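Local coordinates for alkylhalidase CmlS (Streptomyces venezuelae, PDB 3I3L), which is a flavin-dependent halogenase of chloramphenicol biosynthesis that carries its FAD covalently bound and probably uses it for oxidative halogenation, at residues 39-43 with 137-143; 208-212 with 267-271; 231-237 with 248-253. All blocks are in the same frame, centred on the assembly; numbering follows the deposited sequence.

Contact 1 (39-43 with 137-143); sequences GLTLH and EARSRGI
Arg141 lies across the end of Leu40 and, with its CB, over the ring of His43. That CB sits over one face of the imidazole, 4.2 Å from the ring centroid and offset toward the rim, a CH-pi contact on the NE2 and CD2 side. From CG to NE the chain is extended (chi2 178°, chi3 179°), which carries CD to 3.7 Å from Leu40 CD2 and lets that methyl cover one guanidinium face. NE then gives a salt-bridging hydrogen bond of 2.6 Å to Glu137 OE2, close to the guanidinium plane and on the oxygen's anti lone pair. On the other branch, NH1 donates to a water that in turn donates to Leu40 O, while NH2 also serves Leu77 O. Leu40 CD2 meets Ala138 CA at 3.7 Å and Ile143 CD1 at 4.1 Å; the same Ile143 methyl reaches His43 CB. Gly142, in a Schellman motif, closes helix 127-140 and turns the chain so that Ile143 faces helix 33-44, the helix following the first strand of the Rossmann-type FAD domain. With no direct hydrogen bond between them, the two segments are joined by apolar and CH-pi contacts, the approach of His43 CE1 to Arg141 O (3.2 Å) and one bridging water; Glu137 OE2 and that water, both at the guanidinium edge in its plane, probably fix its rotation, with Leu40 CD2 over one face.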
# COMPACT_ATOMS: atom_id res chain seq x y z
N GLY A 39 -18.36 -2.75 -3.59
CA GLY A 39 -19.76 -3.18 -3.65
C GLY A 39 -20.16 -3.99 -2.42
O GLY A 39 -21.18 -3.69 -1.80
N LEU A 40 -19.35 -4.97 -2.05
CA LEU A 40 -19.54 -5.71 -0.80
C LEU A 40 -19.63 -4.79 0.41
O LEU A 40 -20.48 -4.99 1.29
CB LEU A 40 -18.41 -6.71 -0.56
CG LEU A 40 -18.29 -7.86 -1.56
CD1 LEU A 40 -16.95 -8.55 -1.41
CD2 LEU A 40 -19.48 -8.87 -1.39
N THR A 41 -18.77 -3.78 0.49
CA THR A 41 -18.81 -2.90 1.67
C THR A 41 -20.06 -2.01 1.66
O THR A 41 -20.69 -1.84 2.68
CB THR A 41 -17.51 -2.07 1.80
OG1 THR A 41 -16.42 -2.96 1.83
CG2 THR A 41 -17.49 -1.23 3.08
N LEU A 42 -20.39 -1.42 0.50
CA LEU A 42 -21.57 -0.58 0.33
C LEU A 42 -22.89 -1.37 0.61
O LEU A 42 -23.80 -0.85 1.18
CB LEU A 42 -21.65 -0.02 -1.09
CG LEU A 42 -20.93 1.28 -1.39
CD1 LEU A 42 -20.72 1.45 -2.93
CD2 LEU A 42 -21.61 2.51 -0.73
N HIS A 43 -22.94 -2.64 0.19
CA HIS A 43 -24.08 -3.51 0.49
C HIS A 43 -24.23 -3.78 2.00
O HIS A 43 -25.31 -3.60 2.55
CB HIS A 43 -23.93 -4.82 -0.26
CG HIS A 43 -24.85 -5.89 0.23
ND1 HIS A 43 -26.12 -6.08 -0.30
CD2 HIS A 43 -24.67 -6.85 1.17
CE1 HIS A 43 -26.69 -7.09 0.32
NE2 HIS A 43 -25.84 -7.58 1.22
N GLU A 137 -19.05 -13.71 -5.07
CA GLU A 137 -19.56 -13.39 -3.75
C GLU A 137 -20.53 -12.20 -3.79
O GLU A 137 -21.63 -12.29 -3.21
CB GLU A 137 -18.43 -13.21 -2.74
CG GLU A 137 -18.94 -12.93 -1.38
CD GLU A 137 -19.74 -14.09 -0.82
OE1 GLU A 137 -19.38 -15.24 -1.14
OE2 GLU A 137 -20.70 -13.83 -0.05
N ALA A 138 -20.17 -11.13 -4.51
CA ALA A 138 -21.05 -9.94 -4.62
C ALA A 138 -22.44 -10.33 -5.16
O ALA A 138 -23.48 -9.94 -4.57
CB ALA A 138 -20.43 -8.84 -5.49
N ARG A 139 -22.45 -11.12 -6.25
CA ARG A 139 -23.68 -11.66 -6.84
C ARG A 139 -24.55 -12.36 -5.79
O ARG A 139 -25.72 -12.05 -5.68
CB ARG A 139 -23.36 -12.66 -7.97
CG ARG A 139 -23.17 -12.02 -9.35
CD ARG A 139 -23.02 -13.10 -10.41
NE ARG A 139 -22.27 -12.64 -11.57
CZ ARG A 139 -22.83 -12.10 -12.64
NH1 ARG A 139 -24.15 -11.98 -12.69
NH2 ARG A 139 -22.09 -11.67 -13.65
N SER A 140 -23.96 -13.29 -5.06
CA SER A 140 -24.64 -14.08 -4.04
C SER A 140 -25.26 -13.24 -2.97
O SER A 140 -26.08 -13.75 -2.21
CB SER A 140 -23.65 -15.01 -3.34
OG SER A 140 -23.31 -16.04 -4.23
N ARG A 141 -24.86 -11.99 -2.83
CA ARG A 141 -25.46 -11.19 -1.78
C ARG A 141 -26.58 -10.33 -2.35
O ARG A 141 -27.20 -9.52 -1.64
CB ARG A 141 -24.42 -10.41 -1.00
CG ARG A 141 -23.36 -11.29 -0.39
CD ARG A 141 -22.28 -10.56 0.34
NE ARG A 141 -21.30 -11.50 0.94
CZ ARG A 141 -20.42 -11.15 1.87
NH1 ARG A 141 -20.39 -9.90 2.30
NH2 ARG A 141 -19.57 -12.05 2.38
N GLY A 142 -26.84 -10.52 -3.63
CA GLY A 142 -27.97 -9.83 -4.30
C GLY A 142 -27.57 -8.49 -4.93
O GLY A 142 -28.42 -7.76 -5.44
N ILE A 143 -26.26 -8.19 -4.91
CA ILE A 143 -25.67 -7.09 -5.66
C ILE A 143 -25.82 -7.39 -7.11
O ILE A 143 -25.51 -8.50 -7.55
CB ILE A 143 -24.12 -6.87 -5.34
CG1 ILE A 143 -23.94 -6.35 -3.91
CG2 ILE A 143 -23.55 -5.94 -6.32
CD1 ILE A 143 -22.55 -6.78 -3.19
O HOH W 1 -21.78 -7.39 1.78

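Contact 2 (208-212 with 267-271); sequences VWSYF and AFYSS
Tyr269 drives its ring from helix 265-273 onto strand 203-213, and nearly all the close contacts are its own. With CG anti to the backbone N (chi1 179°), the ring extends toward the strand. One side of it passes Val208, where CD1 lies 3.7 Å from Val208 CG1 and CE1 lies 3.6 Å from Val208 O, near the ring plane. CE1 also reaches Trp209 CA, and Ser210 CB comes to 3.6 Å from CZ. At the tip, Tyr269 OH approaches the edge of the Phe212 ring, 3.1 Å from CE2, the two side chains coming from opposite directions. The hydroxyl is hydrogen-bonded to Val248 O on the adjoining strand. This is helix-on-sheet packing: the helix runs across the strand at 78°, its axis 8.8 Å away, while Trp209 and Tyr211 point to the other face of the sheet, where the Trp209 side chain lies about 5 Å from the bound FAD. Packing is looser at Phe268, whose CD2 meets Val208 CG2 at 4.3 Å; helix 257-263 also contacts this ring. On the outer, exposed side of the helix, Ser271 OG turns back to Ala267 O, 2.9 Å away, sharing that carbonyl with its own backbone N-H.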
# COMPACT_ATOMS: atom_id res chain seq x y z
N VAL A 208 7.67 -7.03 -18.14
CA VAL A 208 7.74 -8.11 -19.11
C VAL A 208 7.88 -9.41 -18.32
O VAL A 208 8.81 -9.57 -17.53
CB VAL A 208 9.00 -7.93 -20.02
CG1 VAL A 208 9.07 -9.01 -21.06
CG2 VAL A 208 8.97 -6.54 -20.68
N TRP A 209 6.92 -10.31 -18.48
CA TRP A 209 6.82 -11.44 -17.55
C TRP A 209 6.26 -12.67 -18.17
O TRP A 209 5.61 -12.60 -19.20
CB TRP A 209 5.95 -11.07 -16.33
CG TRP A 209 4.47 -10.91 -16.58
CD1 TRP A 209 3.50 -11.83 -16.37
CD2 TRP A 209 3.80 -9.74 -17.07
NE1 TRP A 209 2.26 -11.33 -16.70
CE2 TRP A 209 2.42 -10.03 -17.09
CE3 TRP A 209 4.23 -8.48 -17.49
CZ2 TRP A 209 1.46 -9.11 -17.54
CZ3 TRP A 209 3.28 -7.54 -17.92
CH2 TRP A 209 1.92 -7.88 -17.98
N SER A 210 6.47 -13.79 -17.48
CA SER A 210 6.00 -15.09 -17.93
C SER A 210 5.95 -16.04 -16.74
O SER A 210 6.18 -15.61 -15.59
CB SER A 210 6.92 -15.64 -19.04
OG SER A 210 6.37 -16.78 -19.71
N TYR A 211 5.66 -17.33 -16.99
CA TYR A 211 5.55 -18.33 -15.93
C TYR A 211 6.48 -19.50 -16.17
O TYR A 211 6.82 -19.82 -17.29
CB TYR A 211 4.08 -18.76 -15.77
CG TYR A 211 3.18 -17.59 -15.36
CD1 TYR A 211 2.84 -17.37 -14.05
CD2 TYR A 211 2.72 -16.69 -16.31
CE1 TYR A 211 2.05 -16.30 -13.70
CE2 TYR A 211 1.94 -15.62 -15.95
CZ TYR A 211 1.60 -15.45 -14.63
OH TYR A 211 0.84 -14.37 -14.23
N PHE A 212 6.91 -20.13 -15.08
CA PHE A 212 7.80 -21.26 -15.10
C PHE A 212 7.26 -22.38 -14.23
O PHE A 212 6.65 -22.12 -13.20
CB PHE A 212 9.21 -20.89 -14.64
CG PHE A 212 9.96 -20.01 -15.61
CD1 PHE A 212 10.81 -20.56 -16.56
CD2 PHE A 212 9.82 -18.60 -15.56
CE1 PHE A 212 11.53 -19.73 -17.49
CE2 PHE A 212 10.52 -17.78 -16.48
CZ PHE A 212 11.37 -18.35 -17.44
N ALA A 267 12.37 -12.57 -27.17
CA ALA A 267 13.80 -12.41 -27.20
C ALA A 267 14.24 -11.44 -26.10
O ALA A 267 15.21 -11.72 -25.40
CB ALA A 267 14.26 -11.91 -28.63
N PHE A 268 13.54 -10.31 -25.94
CA PHE A 268 13.88 -9.39 -24.86
C PHE A 268 13.81 -10.05 -23.46
O PHE A 268 14.66 -9.82 -22.61
CB PHE A 268 13.02 -8.11 -24.91
CG PHE A 268 13.42 -7.10 -23.85
CD1 PHE A 268 14.46 -6.20 -24.08
CD2 PHE A 268 12.80 -7.08 -22.60
CE1 PHE A 268 14.85 -5.28 -23.12
CE2 PHE A 268 13.16 -6.21 -21.64
CZ PHE A 268 14.18 -5.27 -21.87
N TYR A 269 12.82 -10.90 -23.27
CA TYR A 269 12.57 -11.50 -21.99
C TYR A 269 13.67 -12.44 -21.57
O TYR A 269 14.24 -12.33 -20.45
CB TYR A 269 11.18 -12.18 -21.99
CG TYR A 269 10.83 -12.86 -20.71
CD1 TYR A 269 10.51 -12.12 -19.55
CD2 TYR A 269 10.83 -14.24 -20.63
CE1 TYR A 269 10.18 -12.79 -18.32
CE2 TYR A 269 10.49 -14.92 -19.44
CZ TYR A 269 10.17 -14.17 -18.29
OH TYR A 269 9.86 -14.85 -17.12
N SER A 270 14.01 -13.38 -22.44
CA SER A 270 15.07 -14.37 -22.16
C SER A 270 16.46 -13.73 -22.04
O SER A 270 17.20 -14.07 -21.11
CB SER A 270 15.12 -15.44 -23.25
OG SER A 270 13.81 -15.95 -23.44
N SER A 271 16.83 -12.82 -22.95
CA SER A 271 18.20 -12.24 -22.86
C SER A 271 18.33 -11.29 -21.66
O SER A 271 19.38 -11.19 -21.04
CB SER A 271 18.63 -11.53 -24.15
OG SER A 271 17.72 -10.52 -24.55

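Contact 3 (231-237 with 248-253)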
# COMPACT_ATOMS: atom_id res chain seq x y z
N PHE A 231 19.11 -6.24 -10.86
CA PHE A 231 20.20 -6.43 -11.85
C PHE A 231 20.41 -5.06 -12.55
O PHE A 231 19.82 -4.03 -12.15
CB PHE A 231 19.83 -7.53 -12.85
CG PHE A 231 18.70 -7.16 -13.83
CD1 PHE A 231 18.98 -6.96 -15.17
CD2 PHE A 231 17.36 -7.11 -13.40
CE1 PHE A 231 17.94 -6.66 -16.07
CE2 PHE A 231 16.30 -6.81 -14.29
CZ PHE A 231 16.61 -6.55 -15.61
N GLU A 232 21.24 -5.05 -13.61
CA GLU A 232 21.67 -3.81 -14.25
C GLU A 232 20.57 -2.87 -14.66
O GLU A 232 20.72 -1.67 -14.50
CB GLU A 232 22.53 -4.10 -15.53
CG GLU A 232 22.76 -2.75 -16.37
CD GLU A 232 23.75 -2.89 -17.57
OE1 GLU A 232 23.47 -3.66 -18.53
OE2 GLU A 232 24.81 -2.20 -17.56
N ASP A 233 19.52 -3.41 -15.28
CA ASP A 233 18.49 -2.63 -15.93
C ASP A 233 17.18 -2.59 -15.12
O ASP A 233 16.10 -2.23 -15.66
CB ASP A 233 18.15 -3.17 -17.36
CG ASP A 233 19.30 -3.08 -18.33
OD1 ASP A 233 19.96 -2.01 -18.40
OD2 ASP A 233 19.52 -4.08 -19.05
N GLY A 234 17.24 -2.95 -13.85
CA GLY A 234 16.01 -2.95 -12.99
C GLY A 234 15.91 -4.13 -12.00
O GLY A 234 16.90 -4.44 -11.36
N TRP A 235 14.71 -4.71 -11.82
CA TRP A 235 14.57 -5.79 -10.88
C TRP A 235 13.70 -6.90 -11.41
O TRP A 235 12.89 -6.65 -12.32
CB TRP A 235 14.17 -5.33 -9.45
CG TRP A 235 12.93 -4.45 -9.35
CD1 TRP A 235 12.87 -3.08 -9.47
CD2 TRP A 235 11.58 -4.90 -9.11
NE1 TRP A 235 11.57 -2.67 -9.36
CE2 TRP A 235 10.76 -3.75 -9.10
CE3 TRP A 235 11.00 -6.14 -8.84
CZ2 TRP A 235 9.36 -3.81 -8.88
CZ3 TRP A 235 9.60 -6.21 -8.62
CH2 TRP A 235 8.80 -5.06 -8.64
N VAL A 236 13.88 -8.10 -10.85
CA VAL A 236 13.10 -9.28 -11.22
C VAL A 236 12.20 -9.74 -10.07
O VAL A 236 12.69 -9.83 -8.93
CB VAL A 236 14.06 -10.47 -11.54
CG1 VAL A 236 13.30 -11.79 -11.79
CG2 VAL A 236 14.98 -10.12 -12.71
N TRP A 237 10.91 -10.03 -10.35
CA TRP A 237 10.04 -10.72 -9.34
C TRP A 237 9.89 -12.21 -9.56
O TRP A 237 9.83 -12.67 -10.70
CB TRP A 237 8.67 -10.11 -9.24
CG TRP A 237 7.64 -10.53 -10.25
CD1 TRP A 237 6.93 -11.71 -10.26
CD2 TRP A 237 7.11 -9.75 -11.35
NE1 TRP A 237 6.05 -11.74 -11.29
CE2 TRP A 237 6.13 -10.55 -11.99
CE3 TRP A 237 7.39 -8.48 -11.86
CZ2 TRP A 237 5.40 -10.12 -13.10
CZ3 TRP A 237 6.64 -8.02 -12.98
CH2 TRP A 237 5.64 -8.86 -13.58
N VAL A 248 7.28 -14.97 -12.99
CA VAL A 248 8.65 -14.38 -13.07
C VAL A 248 8.64 -13.15 -13.98
O VAL A 248 8.41 -13.26 -15.18
CB VAL A 248 9.67 -15.41 -13.58
CG1 VAL A 248 11.10 -14.76 -13.61
CG2 VAL A 248 9.70 -16.64 -12.64
N GLY A 249 8.87 -11.97 -13.40
CA GLY A 249 8.68 -10.71 -14.15
C GLY A 249 9.91 -9.82 -14.12
O GLY A 249 10.67 -9.83 -13.13
N LEU A 250 10.13 -9.07 -15.20
CA LEU A 250 11.16 -8.05 -15.23
C LEU A 250 10.50 -6.69 -15.09
O LEU A 250 9.53 -6.38 -15.78
CB LEU A 250 11.94 -8.06 -16.59
CG LEU A 250 12.35 -9.47 -17.06
CD1 LEU A 250 12.90 -9.43 -18.49
CD2 LEU A 250 13.41 -10.11 -16.14
N VAL A 251 11.05 -5.85 -14.24
CA VAL A 251 10.64 -4.45 -14.21
C VAL A 251 11.84 -3.60 -14.67
O VAL A 251 12.89 -3.58 -14.03
CB VAL A 251 10.13 -4.02 -12.79
CG1 VAL A 251 9.69 -2.55 -12.76
CG2 VAL A 251 8.93 -4.94 -12.39
N VAL A 252 11.65 -2.91 -15.80
CA VAL A 252 12.73 -2.19 -16.47
C VAL A 252 12.20 -0.79 -16.78
O VAL A 252 11.05 -0.46 -16.43
CB VAL A 252 13.17 -2.89 -17.76
CG1 VAL A 252 13.75 -4.27 -17.44
CG2 VAL A 252 11.99 -3.06 -18.78
N ASP A 253 13.04 0.06 -17.38
CA ASP A 253 12.66 1.46 -17.59
C ASP A 253 11.87 1.54 -18.89
O ASP A 253 12.02 0.67 -19.74
CB ASP A 253 13.88 2.36 -17.63
CG ASP A 253 13.52 3.83 -17.75
OD1 ASP A 253 13.02 4.41 -16.77
OD2 ASP A 253 13.71 4.39 -18.86
O HOH W 2 15.80 -0.72 -17.81
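Both Trp235 and Trp237 place CG between the backbone N and the carbonyl carbon (chi1 53° and 83°), and these torsions lay the two indoles over the neighbouring strand. The strands, 234-240 and 245-253, form an antiparallel beta hairpin. Trp235 with Val251 and Trp237 with Gly249 are hydrogen-bonded pairs; Val236 with Leu250, between them, is a non-hydrogen-bonded pair. The straightest of the four backbone bonds runs from Val251 N to Trp235 O, 2.8 Å with 172° at the hydrogen. Trp235 and Val251 lie side by side: Val251 CG2 sits over the indole, 3.7 Å from the centroid of its six-membered ring. The Trp237 indole spreads over the backbone of Val248 and Gly249, with Gly249 CA beneath the six-membered ring. Its CZ3 edge meets Val251 CG2 in plane at 3.9 Å, so one valine methyl is shared by a ring face and a ring edge. Trp237 also touches the FAD, and its NE1 is hydrogen-bonded to Ser247 OG; Trp235 NE1 is bonded to Tyr378 OH. On the opposite face of the sheet, Val236 CG2 packs against Leu250 CD2 at 3.8 Å, and Leu250 also meets Tyr269 and Leu273 of helix 265-273. A type I turn from Phe231 to Gly234 leads into the first strand, and the Phe231 ring folds back over this turn, Gly234 N above its centre. Gly234 has a positive phi, a backbone shape suited to glycine, and its CA makes a C-H...O contact with Val251 O. Where the pairing ends, a water spans the two segments, donating to Asp233 O at 2.6 Å and accepting from Asp253 N at 2.9 Å.

How the contacts relate
All three contacts belong to the FAD-binding part of the chain, but lie in two separate regions. Contact 1 comes first along the chain and joins two helices beside the parallel strands of the Rossmann-type, nucleotide-binding sheet; its centre lies 38 Å from those of contacts 2 and 3. These two have centres 10 Å apart, and contact 3 is nested in the loop that contact 2 closes. They share one large mixed sheet, in which strands 203-213 and 245-253 are neighbours: Val208 O is 2.7 Å from Leu250 N, a probable hydrogen bond. Helix 265-273 covers one face of this sheet; on the other, Trp209 and Trp237 meet toward the flavin cofactor, which Trp237 touches.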